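Local coordinates for probable amino acid aminotransferase (Mycobacterium tuberculosis, PDB 6Q1S), which is a probable class IV aminotransferase that binds 4'-deoxy-4'-aminopyridoxal-5'-phosphate and 2-oxoglutaric acid in one pocket, at residues P68-A73 with P105-M110; P115-G120 with S255-A260; T189-T194 with W251-M256. All blocks are in the same frame, centred on the assembly; numbering follows the deposited sequence.

Contact 1: P68-A73 with P105-M110; sequences PRWRRA and PTAYVM
The indole of Trp70 reaches from the helix to the strand and fits between the bumps made by Ala107 and Val109. These two residues are next-but-one neighbours on strand 106-113, and both point their side chains at the helix. Between them the side chain of Tyr108 turns to the other side, where its OH is hydrogen-bonded to Ala21 O of the second subunit. This leaves a shallow hollow floored by backbone. The six-membered ring of Trp70 enters this hollow. Its CZ3 lies 3.5 Å from Tyr108 O, which sits at the ring edge, near the plane. Val109 CG2 also meets that edge, 3.5 Å from Trp70 CZ3. Farther round the ring, Trp70 CZ2 meets Ala107 CB at 3.5 Å, obliquely. With CG anti to its carbonyl carbon (chi1 -82°), Trp70 can extend toward the strand although its CB does not point there. One turn on, Ala73 offers a much smaller bump. Its CB packs on Val109 CG2 at 3.7 Å, so this one methyl touches both the indole edge and Ala73. The side-chain packing is apolar and mostly buried. The axes of helix segment 68-73 and strand segment 106-110 pass 8.9 Å apart, at 31°. Leu93 of strand 89-96 touches both Trp70 and Val109, and Leu50 of helix 46-59 touches the indole. The contact thus packs helix 67-84 against the antiparallel sheet.

Contact 2: P115-G120 with S255-A260; sequences PARVIG and SMTLAA. With AKG (2-oxoglutaric acid), chain H; PMP (4'-deoxy-4'-aminopyridoxal-5'-phosphate), chain G.
Arg117 and Thr257 approach 2-oxoglutaric acid from the two segments. Thr257 OG1 donates a hydrogen bond to O2 of the ligand, 3.0 Å away. Arg117 NH2 bonds to AKG O3 at the guanidinium edge; the modelled 2.4 Å between Arg117 NH2 and AKG O3 is very short and its exact value is doubtful. The Arg117 chain is extended from CG to NE, which carries its charged end to the ligand. Ser255 OG donates to PMP O1P at 2.8 Å and is also hydrogen-bonded to His49 NE2. Met256 belongs to the first shell too: its CE lies 3.2 Å from AKG O2. Its chain bends at chi3 (74°), and this places Met256 CE 3.4 Å from Arg117 NH2 and 3.8 Å from Pro115 CD. Pro115 CG lies over one face of the guanidinium, offset toward its rim. In the next layer Val118 points at the turn. Its CG1 packs 3.7 Å from Met256 O, and its CG2 lies 4.1 Å from Met256 CG. Arg122 of the same helix hydrogen-bonds Met256 O. The contact therefore sets the start of helix 116-123 on the turn between strands 249-254 and 258-265, with helix 275-286 packed on Leu258 and Ala259.

Contact 3: T189-T194 with W251-M256; sequences TVVIAT and WLVSSM. With PMP (4'-deoxy-4'-aminopyridoxal-5'-phosphate), chain G; AKG (2-oxoglutaric acid), chain H.
Val253 O accepts a hydrogen bond from Thr189 N; the modelled 2.5 Å between Val253 O and Thr189 N is unusually short and its exact value is doubtful. A water also donates to this carbonyl, weakly. The same water bonds weakly with Thr189 OG1 and donates to PMP O2P at 2.9 Å, so it links the strand pair to the phosphate. The return bond, from Val253 N to Thr189 O, is almost straight at 179° and falls on a lone pair of the carbonyl oxygen. Val191 and Trp251 form the next hydrogen-bonded pair: Val191 N donates to Trp251 O, and Trp251 N donates to Val191 O at 2.9 Å. Val190 and Leu252 lie between them as a non-hydrogen-bonded pair. Their side chains stand side by side on one face of the sheet, and Val190 CG2 touches Leu252 CD2 at 4.0 Å. The opposite face carries Thr189, Val191, Trp251 and Val253. There Val191 CG2 meets Val253 CG2 at 3.9 Å. With CG beside its backbone N (chi1 -61°), the Trp251 indole lies along the neighbouring strand. Its edge does the touching: Trp251 CE3 lies 3.2 Å from Val191 O, and Trp251 CZ3 3.4 Å from Ala193 CB. Thr189 OG1 lies beside the PMP ring, near its plane, 3.5 Å from C6. The touching residues are buried, within a mixed sheet. Strand 204-207 flanks 189-194, and strand 258-265 flanks 249-254. Helix 275-286 covers the Trp251 face, where Phe279 stacks on the indole, while Thr219 of helix 218-229 touches Val253.

In the fold
Contacts 2 and 3 belong to one site, while contact 1 lies apart from it. The centres of contacts 2 and 3 are about 12 Å apart, and the two share Ser255 and Met256. Strands 249-254 and 258-265 also join them, with a probable hydrogen bond between Ala260 O and Leu252 N of 3.0 Å. Both contacts touch PMP and 2-oxoglutaric acid; Arg187 is hydrogen-bonded to both ligands from outside the three contacts. Contact 1 belongs to the other, antiparallel sheet. Its centre is about 25 Å from that of contact 2 and about 28 Å from that of contact 3. Strand 106-113 of contact 1 nevertheless leads directly into helix 116-123 of contact 2.

Contact 1: P68-A73 with P105-M110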
loop_
_atom_site.group_PDB
_atom_site.type_symbol
_atom_site.label_atom_id
_atom_site.label_comp_id
_atom_site.label_asym_id
_atom_site.label_seq_id
_atom_site.Cartn_x
_atom_site.Cartn_y
_atom_site.Cartn_z
ATOM N N PRO B 68 10.814 25.350 0.120
ATOM C CA PRO B 68 11.390 26.182 -0.949
ATOM C C PRO B 68 11.956 25.370 -2.099
ATOM O O PRO B 68 11.880 25.807 -3.255
ATOM C CB PRO B 68 12.485 26.977 -0.225
ATOM C CG PRO B 68 12.036 27.031 1.185
ATOM C CD PRO B 68 11.365 25.713 1.440
ATOM N N ARG B 69 12.526 24.196 -1.815
ATOM C CA ARG B 69 13.048 23.340 -2.875
ATOM C C ARG B 69 11.919 22.717 -3.689
ATOM O O ARG B 69 12.032 22.577 -4.912
ATOM C CB ARG B 69 13.940 22.258 -2.264
ATOM C CG ARG B 69 15.092 21.787 -3.141
ATOM C CD ARG B 69 16.339 21.550 -2.293
ATOM N NE ARG B 69 17.375 20.800 -2.999
ATOM C CZ ARG B 69 17.630 19.510 -2.799
ATOM N NH1 ARG B 69 16.924 18.822 -1.911
ATOM N NH2 ARG B 69 18.592 18.908 -3.484
ATOM N N TRP B 70 10.826 22.331 -3.027
ATOM C CA TRP B 70 9.682 21.772 -3.743
ATOM C C TRP B 70 8.983 22.823 -4.598
ATOM O O TRP B 70 8.514 22.518 -5.700
ATOM C CB TRP B 70 8.700 21.137 -2.758
ATOM C CG TRP B 70 9.090 19.753 -2.341
ATOM C CD1 TRP B 70 9.647 19.379 -1.153
ATOM C CD2 TRP B 70 8.970 18.558 -3.122
ATOM N NE1 TRP B 70 9.870 18.023 -1.141
ATOM C CE2 TRP B 70 9.464 17.496 -2.339
ATOM C CE3 TRP B 70 8.489 18.281 -4.404
ATOM C CZ2 TRP B 70 9.489 16.181 -2.796
ATOM C CZ3 TRP B 70 8.516 16.973 -4.856
ATOM C CH2 TRP B 70 9.014 15.941 -4.054
ATOM N N ARG B 71 8.882 24.062 -4.105
ATOM C CA ARG B 71 8.211 25.103 -4.880
ATOM C C ARG B 71 8.967 25.434 -6.161
ATOM O O ARG B 71 8.352 25.837 -7.154
ATOM C CB ARG B 71 8.010 26.368 -4.045
ATOM C CG ARG B 71 6.914 26.259 -2.997
ATOM C CD ARG B 71 6.596 27.618 -2.384
ATOM N NE ARG B 71 7.367 27.897 -1.176
ATOM C CZ ARG B 71 6.899 27.751 0.058
ATOM N NH1 ARG B 71 5.658 27.327 0.250
ATOM N NH2 ARG B 71 7.667 28.031 1.101
ATOM N N ARG B 72 10.294 25.306 -6.155
ATOM C CA ARG B 72 11.050 25.565 -7.376
ATOM C C ARG B 72 10.856 24.445 -8.392
ATOM O O ARG B 72 10.703 24.709 -9.590
ATOM C CB ARG B 72 12.532 25.749 -7.058
ATOM C CG ARG B 72 13.372 26.117 -8.273
ATOM C CD ARG B 72 14.827 26.300 -7.893
ATOM N NE ARG B 72 15.396 25.078 -7.333
ATOM C CZ ARG B 72 16.536 25.031 -6.654
ATOM N NH1 ARG B 72 17.228 26.144 -6.444
ATOM N NH2 ARG B 72 16.981 23.876 -6.179
ATOM N N ALA B 73 10.876 23.190 -7.935
ATOM C CA ALA B 73 10.686 22.070 -8.851
ATOM C C ALA B 73 9.304 22.105 -9.496
ATOM O O ALA B 73 9.161 21.805 -10.686
ATOM C CB ALA B 73 10.901 20.748 -8.114
ATOM N N PRO B 105 16.547 10.613 0.890
ATOM C CA PRO B 105 15.251 10.207 0.345
ATOM C C PRO B 105 15.108 10.602 -1.115
ATOM O O PRO B 105 15.727 11.554 -1.594
ATOM C CB PRO B 105 14.250 10.964 1.227
ATOM C CG PRO B 105 14.991 12.167 1.677
ATOM C CD PRO B 105 16.429 11.742 1.828
ATOM N N THR B 106 14.267 9.853 -1.824
ATOM C CA THR B 106 13.990 10.113 -3.230
ATOM C C THR B 106 12.869 11.138 -3.345
ATOM O O THR B 106 11.841 11.020 -2.671
ATOM C CB THR B 106 13.605 8.824 -3.956
ATOM O OG1 THR B 106 14.621 7.832 -3.749
ATOM C CG2 THR B 106 13.455 9.078 -5.448
ATOM N N ALA B 107 13.079 12.151 -4.184
ATOM C CA ALA B 107 12.117 13.237 -4.325
ATOM C C ALA B 107 12.196 13.803 -5.733
ATOM O O ALA B 107 13.278 14.192 -6.180
ATOM C CB ALA B 107 12.386 14.336 -3.294
ATOM N N TYR B 108 11.062 13.846 -6.430
ATOM C CA TYR B 108 11.027 14.457 -7.752
ATOM C C TYR B 108 9.604 14.897 -8.070
ATOM O O TYR B 108 8.648 14.552 -7.370
ATOM C CB TYR B 108 11.568 13.512 -8.833
ATOM C CG TYR B 108 10.792 12.229 -9.022
ATOM C CD1 TYR B 108 11.093 11.095 -8.279
ATOM C CD2 TYR B 108 9.776 12.143 -9.965
ATOM C CE1 TYR B 108 10.393 9.917 -8.458
ATOM C CE2 TYR B 108 9.071 10.970 -10.149
ATOM C CZ TYR B 108 9.384 9.860 -9.395
ATOM O OH TYR B 108 8.685 8.691 -9.580
ATOM N N VAL B 109 9.485 15.669 -9.148
ATOM C CA VAL B 109 8.220 16.221 -9.615
ATOM C C VAL B 109 7.970 15.715 -11.028
ATOM O O VAL B 109 8.887 15.685 -11.857
ATOM C CB VAL B 109 8.241 17.764 -9.575
ATOM C CG1 VAL B 109 7.104 18.350 -10.399
ATOM C CG2 VAL B 109 8.174 18.255 -8.142
ATOM N N MET B 110 6.730 15.315 -11.301
ATOM C CA MET B 110 6.379 14.697 -12.573
ATOM C C MET B 110 5.074 15.270 -13.101
ATOM O O MET B 110 4.090 15.359 -12.360
ATOM C CB MET B 110 6.262 13.178 -12.418
ATOM C CG MET B 110 5.799 12.466 -13.665
ATOM S SD MET B 110 6.034 10.686 -13.547
ATOM C CE MET B 110 5.380 10.385 -11.909
#

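Contact 2: P115-G120 with S255-A260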
loop_
_atom_site.group_PDB
_atom_site.type_symbol
_atom_site.label_atom_id
_atom_site.label_comp_id
_atom_site.label_asym_id
_atom_site.label_seq_id
_atom_site.Cartn_x
_atom_site.Cartn_y
_atom_site.Cartn_z
ATOM N N PRO B 115 -5.880 12.049 -17.916
ATOM C CA PRO B 115 -6.555 10.957 -18.627
ATOM C C PRO B 115 -7.913 11.384 -19.170
ATOM O O PRO B 115 -8.554 12.311 -18.672
ATOM C CB PRO B 115 -6.705 9.870 -17.555
ATOM C CG PRO B 115 -5.694 10.222 -16.500
ATOM C CD PRO B 115 -5.620 11.716 -16.507
ATOM N N ALA B 116 -8.349 10.677 -20.217
ATOM C CA ALA B 116 -9.627 10.982 -20.854
ATOM C C ALA B 116 -10.812 10.700 -19.942
ATOM O O ALA B 116 -11.883 11.282 -20.141
ATOM C CB ALA B 116 -9.770 10.189 -22.154
ATOM N N ARG B 117 -10.644 9.821 -18.951
ATOM C CA ARG B 117 -11.704 9.556 -17.986
ATOM C C ARG B 117 -12.092 10.797 -17.191
ATOM O O ARG B 117 -13.201 10.853 -16.650
ATOM C CB ARG B 117 -11.268 8.436 -17.040
ATOM C CG ARG B 117 -10.111 8.824 -16.135
ATOM C CD ARG B 117 -10.052 7.979 -14.874
ATOM N NE ARG B 117 -8.742 8.070 -14.236
ATOM C CZ ARG B 117 -8.364 9.064 -13.439
ATOM N NH1 ARG B 117 -9.194 10.065 -13.186
ATOM N NH2 ARG B 117 -7.152 9.061 -12.902
ATOM N N VAL B 118 -11.212 11.797 -17.119
ATOM C CA VAL B 118 -11.501 12.979 -16.314
ATOM C C VAL B 118 -12.551 13.848 -16.993
ATOM O O VAL B 118 -13.475 14.350 -16.340
ATOM C CB VAL B 118 -10.203 13.762 -16.042
ATOM C CG1 VAL B 118 -10.515 15.153 -15.521
ATOM C CG2 VAL B 118 -9.328 13.009 -15.055
ATOM N N ILE B 119 -12.440 14.032 -18.310
ATOM C CA ILE B 119 -13.395 14.887 -19.007
ATOM C C ILE B 119 -14.788 14.269 -18.985
ATOM O O ILE B 119 -15.794 14.989 -18.930
ATOM C CB ILE B 119 -12.912 15.184 -20.442
ATOM C CG1 ILE B 119 -13.574 16.457 -20.971
ATOM C CG2 ILE B 119 -13.179 14.014 -21.380
ATOM C CD1 ILE B 119 -13.231 17.696 -20.168
ATOM N N GLY B 120 -14.879 12.936 -19.019
ATOM C CA GLY B 120 -16.178 12.294 -18.925
ATOM C C GLY B 120 -16.772 12.386 -17.533
ATOM O O GLY B 120 -17.976 12.597 -17.374
ATOM N N SER B 255 -8.338 16.432 -6.683
ATOM C CA SER B 255 -7.559 17.532 -7.241
ATOM C C SER B 255 -7.571 17.534 -8.766
ATOM O O SER B 255 -7.629 18.603 -9.383
ATOM C CB SER B 255 -6.121 17.472 -6.727
ATOM O OG SER B 255 -6.066 17.734 -5.336
ATOM N N MET B 256 -7.528 16.359 -9.393
ATOM C CA MET B 256 -7.466 16.288 -10.850
ATOM C C MET B 256 -8.844 16.125 -11.485
ATOM O O MET B 256 -9.163 16.810 -12.461
ATOM C CB MET B 256 -6.539 15.145 -11.279
ATOM C CG MET B 256 -6.449 14.947 -12.782
ATOM S SD MET B 256 -5.149 13.790 -13.260
ATOM C CE MET B 256 -5.889 12.230 -12.789
ATOM N N THR B 257 -9.668 15.219 -10.953
ATOM C CA THR B 257 -11.010 15.016 -11.485
ATOM C C THR B 257 -11.968 16.134 -11.086
ATOM O O THR B 257 -13.027 16.280 -11.708
ATOM C CB THR B 257 -11.560 13.664 -11.013
ATOM O OG1 THR B 257 -10.542 12.664 -11.141
ATOM C CG2 THR B 257 -12.764 13.245 -11.846
ATOM N N LEU B 258 -11.605 16.930 -10.079
ATOM C CA LEU B 258 -12.425 18.027 -9.571
ATOM C C LEU B 258 -13.725 17.515 -8.963
ATOM O O LEU B 258 -13.765 17.209 -7.769
ATOM C CB LEU B 258 -12.703 19.062 -10.665
ATOM C CG LEU B 258 -11.463 19.777 -11.209
ATOM C CD1 LEU B 258 -11.865 21.010 -11.994
ATOM C CD2 LEU B 258 -10.500 20.141 -10.085
ATOM N N ALA B 259 -14.791 17.408 -9.752
ATOM C CA ALA B 259 -16.092 17.024 -9.214
ATOM C C ALA B 259 -16.804 16.102 -10.188
ATOM O O ALA B 259 -17.108 16.501 -11.317
ATOM C CB ALA B 259 -16.953 18.257 -8.921
ATOM N N ALA B 260 -17.077 14.877 -9.744
ATOM C CA ALA B 260 -17.829 13.889 -10.510
ATOM C C ALA B 260 -19.088 13.557 -9.719
ATOM O O ALA B 260 -19.017 12.875 -8.691
ATOM C CB ALA B 260 -16.993 12.636 -10.771
HETATM C C1 AKG H . -7.704 10.890 -10.021
HETATM O O1 AKG H . -8.529 10.147 -10.594
HETATM O O2 AKG H . -7.739 12.134 -10.141
HETATM C C2 AKG H . -6.669 10.289 -9.183
HETATM O O5 AKG H . -6.552 10.634 -8.017
HETATM C C3 AKG H . -5.752 9.235 -9.758
HETATM C C4 AKG H . -6.370 7.857 -9.552
HETATM C C5 AKG H . -6.279 7.054 -10.827
HETATM O O3 AKG H . -5.628 7.530 -11.782
HETATM O O4 AKG H . -6.862 5.949 -10.882
HETATM N N1 PMP G . -9.154 10.487 -0.659
HETATM C C2 PMP G . -8.175 9.720 -1.195
HETATM C C2A PMP G . -7.925 8.334 -0.661
HETATM C C3 PMP G . -7.345 10.241 -2.311
HETATM O O3 PMP G . -6.356 9.490 -2.867
HETATM C C4 PMP G . -7.635 11.608 -2.796
HETATM C C4A PMP G . -6.848 12.227 -3.927
HETATM N N4A PMP G . -7.033 11.427 -5.149
HETATM C C5 PMP G . -8.733 12.344 -2.124
HETATM C C6 PMP G . -9.430 11.732 -1.086
HETATM C C5A PMP G . -9.086 13.748 -2.563
HETATM O O4P PMP G . -8.006 14.628 -2.260
HETATM P P PMP G . -7.710 15.913 -3.183
HETATM O O1P PMP G . -7.408 15.436 -4.584
HETATM O O2P PMP G . -8.931 16.802 -3.187
HETATM O O3P PMP G . -6.523 16.661 -2.626
#

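Contact 3: T189-T194 with W251-M256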
loop_
_atom_site.group_PDB
_atom_site.type_symbol
_atom_site.label_atom_id
_atom_site.label_comp_id
_atom_site.label_asym_id
_atom_site.label_seq_id
_atom_site.Cartn_x
_atom_site.Cartn_y
_atom_site.Cartn_z
ATOM N N THR B 189 -12.946 12.674 -2.388
ATOM C CA THR B 189 -13.632 13.061 -1.165
ATOM C C THR B 189 -15.129 13.127 -1.425
ATOM O O THR B 189 -15.567 13.647 -2.457
ATOM C CB THR B 189 -13.126 14.417 -0.657
ATOM O OG1 THR B 189 -11.723 14.329 -0.371
ATOM C CG2 THR B 189 -13.871 14.840 0.599
ATOM N N VAL B 190 -15.912 12.595 -0.492
ATOM C CA VAL B 190 -17.364 12.548 -0.628
ATOM C C VAL B 190 -17.954 13.840 -0.080
ATOM O O VAL B 190 -17.767 14.172 1.096
ATOM C CB VAL B 190 -17.952 11.327 0.093
ATOM C CG1 VAL B 190 -19.469 11.341 -0.000
ATOM C CG2 VAL B 190 -17.394 10.046 -0.502
ATOM N N VAL B 191 -18.654 14.577 -0.937
ATOM C CA VAL B 191 -19.384 15.778 -0.550
ATOM C C VAL B 191 -20.821 15.619 -1.022
ATOM O O VAL B 191 -21.060 15.251 -2.178
ATOM C CB VAL B 191 -18.755 17.054 -1.139
ATOM C CG1 VAL B 191 -19.607 18.267 -0.811
ATOM C CG2 VAL B 191 -17.343 17.239 -0.614
ATOM N N ILE B 192 -21.774 15.899 -0.136
ATOM C CA ILE B 192 -23.188 15.810 -0.462
ATOM C C ILE B 192 -23.808 17.193 -0.308
ATOM O O ILE B 192 -23.202 18.117 0.232
ATOM C CB ILE B 192 -23.940 14.783 0.408
ATOM C CG1 ILE B 192 -23.891 15.194 1.879
ATOM C CG2 ILE B 192 -23.346 13.395 0.223
ATOM C CD1 ILE B 192 -25.047 14.662 2.691
ATOM N N ALA B 193 -25.041 17.315 -0.788
ATOM C CA ALA B 193 -25.762 18.583 -0.849
ATOM C C ALA B 193 -27.124 18.397 -0.201
ATOM O O ALA B 193 -27.955 17.639 -0.712
ATOM C CB ALA B 193 -25.915 19.073 -2.287
ATOM N N THR B 194 -27.338 19.047 0.936
ATOM C CA THR B 194 -28.606 18.976 1.640
ATOM C C THR B 194 -29.156 20.384 1.829
ATOM O O THR B 194 -28.421 21.376 1.769
ATOM C CB THR B 194 -28.456 18.274 2.999
ATOM O OG1 THR B 194 -29.733 17.792 3.429
ATOM C CG2 THR B 194 -27.907 19.233 4.046
ATOM N N TRP B 251 -20.971 14.086 -4.863
ATOM C CA TRP B 251 -19.823 14.315 -5.723
ATOM C C TRP B 251 -18.598 13.640 -5.137
ATOM O O TRP B 251 -18.418 13.606 -3.916
ATOM C CB TRP B 251 -19.541 15.806 -5.903
ATOM C CG TRP B 251 -20.663 16.547 -6.534
ATOM C CD1 TRP B 251 -20.834 16.807 -7.860
ATOM C CD2 TRP B 251 -21.784 17.125 -5.862
ATOM N NE1 TRP B 251 -21.993 17.516 -8.057
ATOM C CE2 TRP B 251 -22.596 17.724 -6.845
ATOM C CE3 TRP B 251 -22.180 17.196 -4.524
ATOM C CZ2 TRP B 251 -23.778 18.385 -6.532
ATOM C CZ3 TRP B 251 -23.351 17.851 -4.216
ATOM C CH2 TRP B 251 -24.139 18.438 -5.215
ATOM N N LEU B 252 -17.764 13.105 -6.017
ATOM C CA LEU B 252 -16.464 12.564 -5.646
ATOM C C LEU B 252 -15.440 13.626 -6.024
ATOM O O LEU B 252 -15.106 13.797 -7.200
ATOM C CB LEU B 252 -16.215 11.232 -6.341
ATOM C CG LEU B 252 -17.261 10.185 -5.958
ATOM C CD1 LEU B 252 -17.091 8.938 -6.786
ATOM C CD2 LEU B 252 -17.173 9.862 -4.473
ATOM N N VAL B 253 -14.961 14.354 -5.022
ATOM C CA VAL B 253 -14.120 15.525 -5.226
ATOM C C VAL B 253 -12.657 15.144 -5.051
ATOM O O VAL B 253 -12.298 14.420 -4.113
ATOM C CB VAL B 253 -14.524 16.649 -4.254
ATOM C CG1 VAL B 253 -13.872 17.951 -4.644
ATOM C CG2 VAL B 253 -16.040 16.797 -4.224
ATOM N N SER B 254 -11.809 15.648 -5.942
ATOM C CA SER B 254 -10.379 15.380 -5.904
ATOM C C SER B 254 -9.671 16.482 -6.683
ATOM O O SER B 254 -10.308 17.356 -7.275
ATOM C CB SER B 254 -10.050 13.991 -6.460
ATOM O OG SER B 254 -10.363 13.897 -7.839
ATOM N N SER B 255 -8.338 16.432 -6.683
ATOM C CA SER B 255 -7.559 17.532 -7.241
ATOM C C SER B 255 -7.571 17.534 -8.766
ATOM O O SER B 255 -7.629 18.603 -9.383
ATOM C CB SER B 255 -6.121 17.472 -6.727
ATOM O OG SER B 255 -6.066 17.734 -5.336
ATOM N N MET B 256 -7.528 16.359 -9.393
ATOM C CA MET B 256 -7.466 16.288 -10.850
ATOM C C MET B 256 -8.844 16.125 -11.485
ATOM O O MET B 256 -9.163 16.810 -12.461
ATOM C CB MET B 256 -6.539 15.145 -11.279
ATOM C CG MET B 256 -6.449 14.947 -12.782
ATOM S SD MET B 256 -5.149 13.790 -13.260
ATOM C CE MET B 256 -5.889 12.230 -12.789
HETATM N N1 PMP G . -9.154 10.487 -0.659
HETATM C C2 PMP G . -8.175 9.720 -1.195
HETATM C C2A PMP G . -7.925 8.334 -0.661
HETATM C C3 PMP G . -7.345 10.241 -2.311
HETATM O O3 PMP G . -6.356 9.490 -2.867
HETATM C C4 PMP G . -7.635 11.608 -2.796
HETATM C C4A PMP G . -6.848 12.227 -3.927
HETATM N N4A PMP G . -7.033 11.427 -5.149
HETATM C C5 PMP G . -8.733 12.344 -2.124
HETATM C C6 PMP G . -9.430 11.732 -1.086
HETATM C C5A PMP G . -9.086 13.748 -2.563
HETATM O O4P PMP G . -8.006 14.628 -2.260
HETATM P P PMP G . -7.710 15.913 -3.183
HETATM O O1P PMP G . -7.408 15.436 -4.584
HETATM O O2P PMP G . -8.931 16.802 -3.187
HETATM O O3P PMP G . -6.523 16.661 -2.626
HETATM C C1 AKG H . -7.704 10.890 -10.021
HETATM O O1 AKG H . -8.529 10.147 -10.594
HETATM O O2 AKG H . -7.739 12.134 -10.141
HETATM C C2 AKG H . -6.669 10.289 -9.183
HETATM O O5 AKG H . -6.552 10.634 -8.017
HETATM C C3 AKG H . -5.752 9.235 -9.758
HETATM C C4 AKG H . -6.370 7.857 -9.552
HETATM C C5 AKG H . -6.279 7.054 -10.827
HETATM O O3 AKG H . -5.628 7.530 -11.782
HETATM O O4 AKG H . -6.862 5.949 -10.882
HETATM O O HOH W 1 -11.617 17.014 -2.066
#